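PDB 6DG4: Ulp1-like SUMO protease from Chaetomium thermophilum, which probably cleaves SUMO from modified proteins, acting as a cysteine protease of the Ulp1-like family through the C-terminal catalytic domain represented here. Local coordinates for residues Ile207-Cys212 with Val217-Ala222; Ala36-Leu39 with Pro43-Arg46. One frame throughout, in Å; residues are numbered along the deposited sequence.

Contact 1. Residues Ile207-Cys212 with Val217-Ala222; sequences ITNAIC and VDPAQA
C212 and V217 bring the two segments together where the chain leaves a helix: their CA atoms lie 4.6 Å apart, and the backbone turns away so sharply that V217 N reaches back to C212 O, five residues earlier. This hydrogen bond is short at 2.8 Å and fairly straight (161° at the hydrogen), although V217 N stands 33° off the carbonyl plane. Segment 207-212 is wholly helical, whereas 217-222 is an irregular link toward helix 228-241, coiled by bonds from Q221 N to D218 O and from A222 N to P219 O. The thiol of C212 carries most of the side-chain contact. With SG anti to its own carbonyl carbon (chi1 -70°), the sulfur leans over the link and meets it at three points. It touches V217 CG1 at 4.2 Å, the backbone carbon CA of P219 at 3.9 Å, and A222 CB at 4.2 Å. Meanwhile C212 CB packs on P219 CB at 4.0 Å, so the proline ring lies against the base of the cysteine side chain. One turn back along the helix, N209 crosses the proline at about a right angle, its OD1 3.5 Å from P219 CB. That oxygen also accepts a hydrogen bond from Y223 OH, which satisfies it in this buried setting and pins the amide beside the ring. On the other side of the helix, I207, A210 and I211 pack on helix 62-80. The bond from the sixth residue back to the first, with the apolar touch between C212 and V217, is consistent with a Schellman motif ending helix 202-215 within the Ulp1-type catalytic domain.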
loop_
_atom_site.group_PDB
_atom_site.type_symbol
_atom_site.label_atom_id
_atom_site.label_comp_id
_atom_site.label_asym_id
_atom_site.label_seq_id
_atom_site.Cartn_x
_atom_site.Cartn_y
_atom_site.Cartn_z
ATOM N N ILE A 207 0.100 -4.878 -1.595
ATOM C CA ILE A 207 -0.003 -3.781 -2.556
ATOM C C ILE A 207 -1.414 -3.702 -3.128
ATOM O O ILE A 207 -1.983 -2.615 -3.288
ATOM C CB ILE A 207 1.039 -3.955 -3.678
ATOM C CG1 ILE A 207 2.460 -3.740 -3.161
ATOM C CG2 ILE A 207 0.746 -2.999 -4.837
ATOM C CD1 ILE A 207 3.531 -4.256 -4.115
ATOM N N THR A 208 -1.983 -4.851 -3.494
ATOM C CA THR A 208 -3.271 -4.841 -4.182
ATOM C C THR A 208 -4.382 -4.402 -3.240
ATOM O O THR A 208 -5.281 -3.652 -3.640
ATOM C CB THR A 208 -3.543 -6.215 -4.795
ATOM O OG1 THR A 208 -2.465 -6.571 -5.671
ATOM C CG2 THR A 208 -4.825 -6.202 -5.609
ATOM N N ASN A 209 -4.332 -4.851 -1.982
ATOM C CA ASN A 209 -5.294 -4.383 -0.992
ATOM C C ASN A 209 -5.151 -2.887 -0.754
ATOM O O ASN A 209 -6.144 -2.193 -0.510
ATOM C CB ASN A 209 -5.143 -5.165 0.312
ATOM C CG ASN A 209 -5.693 -6.568 0.201
ATOM O OD1 ASN A 209 -6.551 -6.844 -0.637
ATOM N ND2 ASN A 209 -5.198 -7.465 1.036
ATOM N N ALA A 210 -3.920 -2.375 -0.808
ATOM C CA ALA A 210 -3.707 -0.940 -0.659
ATOM C C ALA A 210 -4.317 -0.164 -1.823
ATOM O O ALA A 210 -4.921 0.896 -1.614
ATOM C CB ALA A 210 -2.215 -0.639 -0.509
ATOM N N ILE A 211 -4.181 -0.675 -3.054
ATOM C CA ILE A 211 -4.836 -0.031 -4.189
ATOM C C ILE A 211 -6.335 0.033 -3.944
ATOM O O ILE A 211 -6.970 1.082 -4.097
ATOM C CB ILE A 211 -4.536 -0.779 -5.501
ATOM C CG1 ILE A 211 -3.055 -0.721 -5.873
ATOM C CG2 ILE A 211 -5.394 -0.199 -6.631
ATOM C CD1 ILE A 211 -2.699 -1.603 -7.067
ATOM N N CYS A 212 -6.924 -1.099 -3.558
ATOM C CA CYS A 212 -8.367 -1.153 -3.362
ATOM C C CYS A 212 -8.818 -0.200 -2.260
ATOM O O CYS A 212 -9.721 0.619 -2.466
ATOM C CB CYS A 212 -8.793 -2.590 -3.060
ATOM S SG CYS A 212 -8.662 -3.704 -4.492
ATOM N N VAL A 217 -12.433 0.649 -3.319
ATOM C CA VAL A 217 -12.886 -0.547 -4.023
ATOM C C VAL A 217 -12.836 -1.734 -3.074
ATOM O O VAL A 217 -11.881 -1.888 -2.305
ATOM C CB VAL A 217 -11.996 -0.795 -5.255
ATOM C CG1 VAL A 217 -12.273 -2.159 -5.861
ATOM C CG2 VAL A 217 -12.209 0.298 -6.290
ATOM N N ASP A 218 -13.859 -2.585 -3.134
ATOM C CA ASP A 218 -13.936 -3.774 -2.291
ATOM C C ASP A 218 -12.984 -4.856 -2.792
ATOM O O ASP A 218 -13.216 -5.439 -3.858
ATOM C CB ASP A 218 -15.373 -4.301 -2.293
ATOM C CG ASP A 218 -15.588 -5.429 -1.305
ATOM O OD1 ASP A 218 -14.596 -6.054 -0.876
ATOM O OD2 ASP A 218 -16.763 -5.698 -0.964
ATOM N N PRO A 219 -11.911 -5.167 -2.058
ATOM C CA PRO A 219 -10.949 -6.153 -2.581
ATOM C C PRO A 219 -11.532 -7.542 -2.763
ATOM O O PRO A 219 -11.120 -8.259 -3.685
ATOM C CB PRO A 219 -9.812 -6.129 -1.548
ATOM C CG PRO A 219 -10.459 -5.663 -0.286
ATOM C CD PRO A 219 -11.512 -4.668 -0.729
ATOM N N ALA A 220 -12.489 -7.940 -1.915
ATOM C CA ALA A 220 -13.100 -9.259 -2.028
ATOM C C ALA A 220 -13.884 -9.421 -3.321
ATOM O O ALA A 220 -14.069 -10.550 -3.785
ATOM C CB ALA A 220 -14.030 -9.505 -0.838
ATOM N N GLN A 221 -14.340 -8.323 -3.912
ATOM C CA GLN A 221 -15.068 -8.356 -5.169
ATOM C C GLN A 221 -14.164 -8.162 -6.378
ATOM O O GLN A 221 -14.653 -8.250 -7.507
ATOM C CB GLN A 221 -16.145 -7.257 -5.160
ATOM C CG GLN A 221 -17.197 -7.461 -4.083
ATOM C CD GLN A 221 -18.201 -6.326 -3.975
ATOM O OE1 GLN A 221 -17.983 -5.230 -4.492
ATOM N NE2 GLN A 221 -19.310 -6.588 -3.291
ATOM N N ALA A 222 -12.860 -7.938 -6.179
ATOM C CA ALA A 222 -12.028 -7.352 -7.222
ATOM C C ALA A 222 -10.946 -8.252 -7.805
ATOM O O ALA A 222 -10.541 -8.016 -8.944
ATOM C CB ALA A 222 -11.352 -6.072 -6.709
#

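Contact 2. Residues Ala36-Leu39 with Pro43-Arg46; sequences AKTL and PLVR
A short two-stranded antiparallel hairpin joins A36 to L44, its strands 36-37 and 43-44 contributing one hydrogen-bonded and one non-hydrogen-bonded pair. L44 N donates to A36 O over 2.8 Å, nearly straight at 171°, though it approaches from above the carbonyl plane; the return bond from A36 N to L44 O is weak at 3.5 Å. K37 faces P43 on one side of the hairpin, its CG 4.1 Å from P43 N, while A36 and L44 share the other side. There L44 CD1 lies 4.1 Å from A36 CB and 3.9 Å from T38 CG2, the leucine and threonine side chains crossing at about a right angle. A chi1 of 74° at T38 turns OG1 away from this apolar touch and into the loop, where it accepts the N-H of E40 in an ST turn and, weakly, that of Q42. An alanine in place of L44 would probably leave T38 CG2 and A36 CB facing a gap. Beyond the strands, V45 occupies the N-cap position of helix 46-50, and its N-H is hydrogen-bonded to the D48 carboxylate; L44 touches N63 while L39 rests on F70 and Y71, all three on helix 62-80.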
loop_
_atom_site.group_PDB
_atom_site.type_symbol
_atom_site.label_atom_id
_atom_site.label_comp_id
_atom_site.label_asym_id
_atom_site.label_seq_id
_atom_site.Cartn_x
_atom_site.Cartn_y
_atom_site.Cartn_z
ATOM N N ALA A 36 14.448 2.792 -12.641
ATOM C CA ALA A 36 13.368 3.577 -12.068
ATOM C C ALA A 36 13.876 4.147 -10.756
ATOM O O ALA A 36 14.901 3.711 -10.225
ATOM C CB ALA A 36 12.109 2.732 -11.837
ATOM N N LYS A 37 13.160 5.141 -10.249
ATOM C CA LYS A 37 13.467 5.720 -8.947
ATOM C C LYS A 37 12.138 6.072 -8.306
ATOM O O LYS A 37 11.353 6.829 -8.885
ATOM C CB LYS A 37 14.356 6.956 -9.069
ATOM C CG LYS A 37 14.896 7.449 -7.730
ATOM C CD LYS A 37 15.954 8.532 -7.926
ATOM C CE LYS A 37 16.367 9.176 -6.612
ATOM N NZ LYS A 37 17.174 10.412 -6.835
ATOM N N THR A 38 11.880 5.512 -7.132
ATOM C CA THR A 38 10.578 5.657 -6.511
ATOM C C THR A 38 10.469 6.997 -5.793
ATOM O O THR A 38 11.430 7.764 -5.688
ATOM C CB THR A 38 10.324 4.521 -5.520
ATOM O OG1 THR A 38 11.112 4.726 -4.342
ATOM C CG2 THR A 38 10.671 3.168 -6.132
ATOM N N LEU A 39 9.268 7.275 -5.292
ATOM C CA LEU A 39 9.046 8.482 -4.510
ATOM C C LEU A 39 9.710 8.422 -3.141
ATOM O O LEU A 39 9.757 9.444 -2.452
ATOM C CB LEU A 39 7.548 8.740 -4.359
ATOM C CG LEU A 39 6.777 9.087 -5.633
ATOM C CD1 LEU A 39 5.284 9.099 -5.331
ATOM C CD2 LEU A 39 7.222 10.424 -6.197
ATOM N N PRO A 43 16.501 4.081 -5.934
ATOM C CA PRO A 43 16.701 3.536 -7.280
ATOM C C PRO A 43 16.296 2.072 -7.335
ATOM O O PRO A 43 16.478 1.319 -6.373
ATOM C CB PRO A 43 18.210 3.691 -7.515
ATOM C CG PRO A 43 18.678 4.641 -6.506
ATOM C CD PRO A 43 17.766 4.531 -5.330
ATOM N N LEU A 44 15.736 1.673 -8.476
ATOM C CA LEU A 44 15.439 0.278 -8.768
ATOM C C LEU A 44 16.293 -0.186 -9.938
ATOM O O LEU A 44 16.461 0.536 -10.927
ATOM C CB LEU A 44 13.966 0.083 -9.126
ATOM C CG LEU A 44 12.949 0.574 -8.096
ATOM C CD1 LEU A 44 11.542 0.319 -8.607
ATOM C CD2 LEU A 44 13.149 -0.108 -6.745
ATOM N N VAL A 45 16.824 -1.396 -9.819
ATOM C CA VAL A 45 17.712 -1.970 -10.811
ATOM C C VAL A 45 17.193 -3.356 -11.177
ATOM O O VAL A 45 16.195 -3.828 -10.637
ATOM C CB VAL A 45 19.175 -2.032 -10.326
ATOM C CG1 VAL A 45 19.726 -0.641 -10.109
ATOM C CG2 VAL A 45 19.279 -2.854 -9.043
ATOM N N ARG A 46 17.896 -4.002 -12.107
ATOM C CA ARG A 46 17.478 -5.311 -12.592
ATOM C C ARG A 46 17.104 -6.245 -11.450
ATOM O O ARG A 46 16.077 -6.927 -11.506
ATOM C CB ARG A 46 18.598 -5.919 -13.435
ATOM C CG ARG A 46 18.370 -7.370 -13.821
ATOM C CD ARG A 46 19.496 -7.884 -14.694
ATOM N NE ARG A 46 19.333 -9.298 -14.997
ATOM C CZ ARG A 46 19.724 -9.876 -16.127
ATOM N NH1 ARG A 46 20.307 -9.163 -17.084
ATOM N NH2 ARG A 46 19.516 -11.173 -16.299
#

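Overall arrangement
Contacts 1 and 2 do not touch: their centres are 24 Å apart, their nearest atoms about 10 Å, and they lie on opposite sides of the chain's centre. Contact 1 is the deeper, centred about 10 Å from that point against about 17 Å for the partly buried hairpin of contact 2. Helix 62-80 lies between them in effect, since A68 and I72 receive side chains of 207-212, whereas N63, F70, Y71 and D74 meet those of 36-39 and 43-46. In papain-like proteases of this kind the nucleophilic cysteine sits at the start of a central helix, so contact 1 probably closes the far end of the corresponding helix, 202-215.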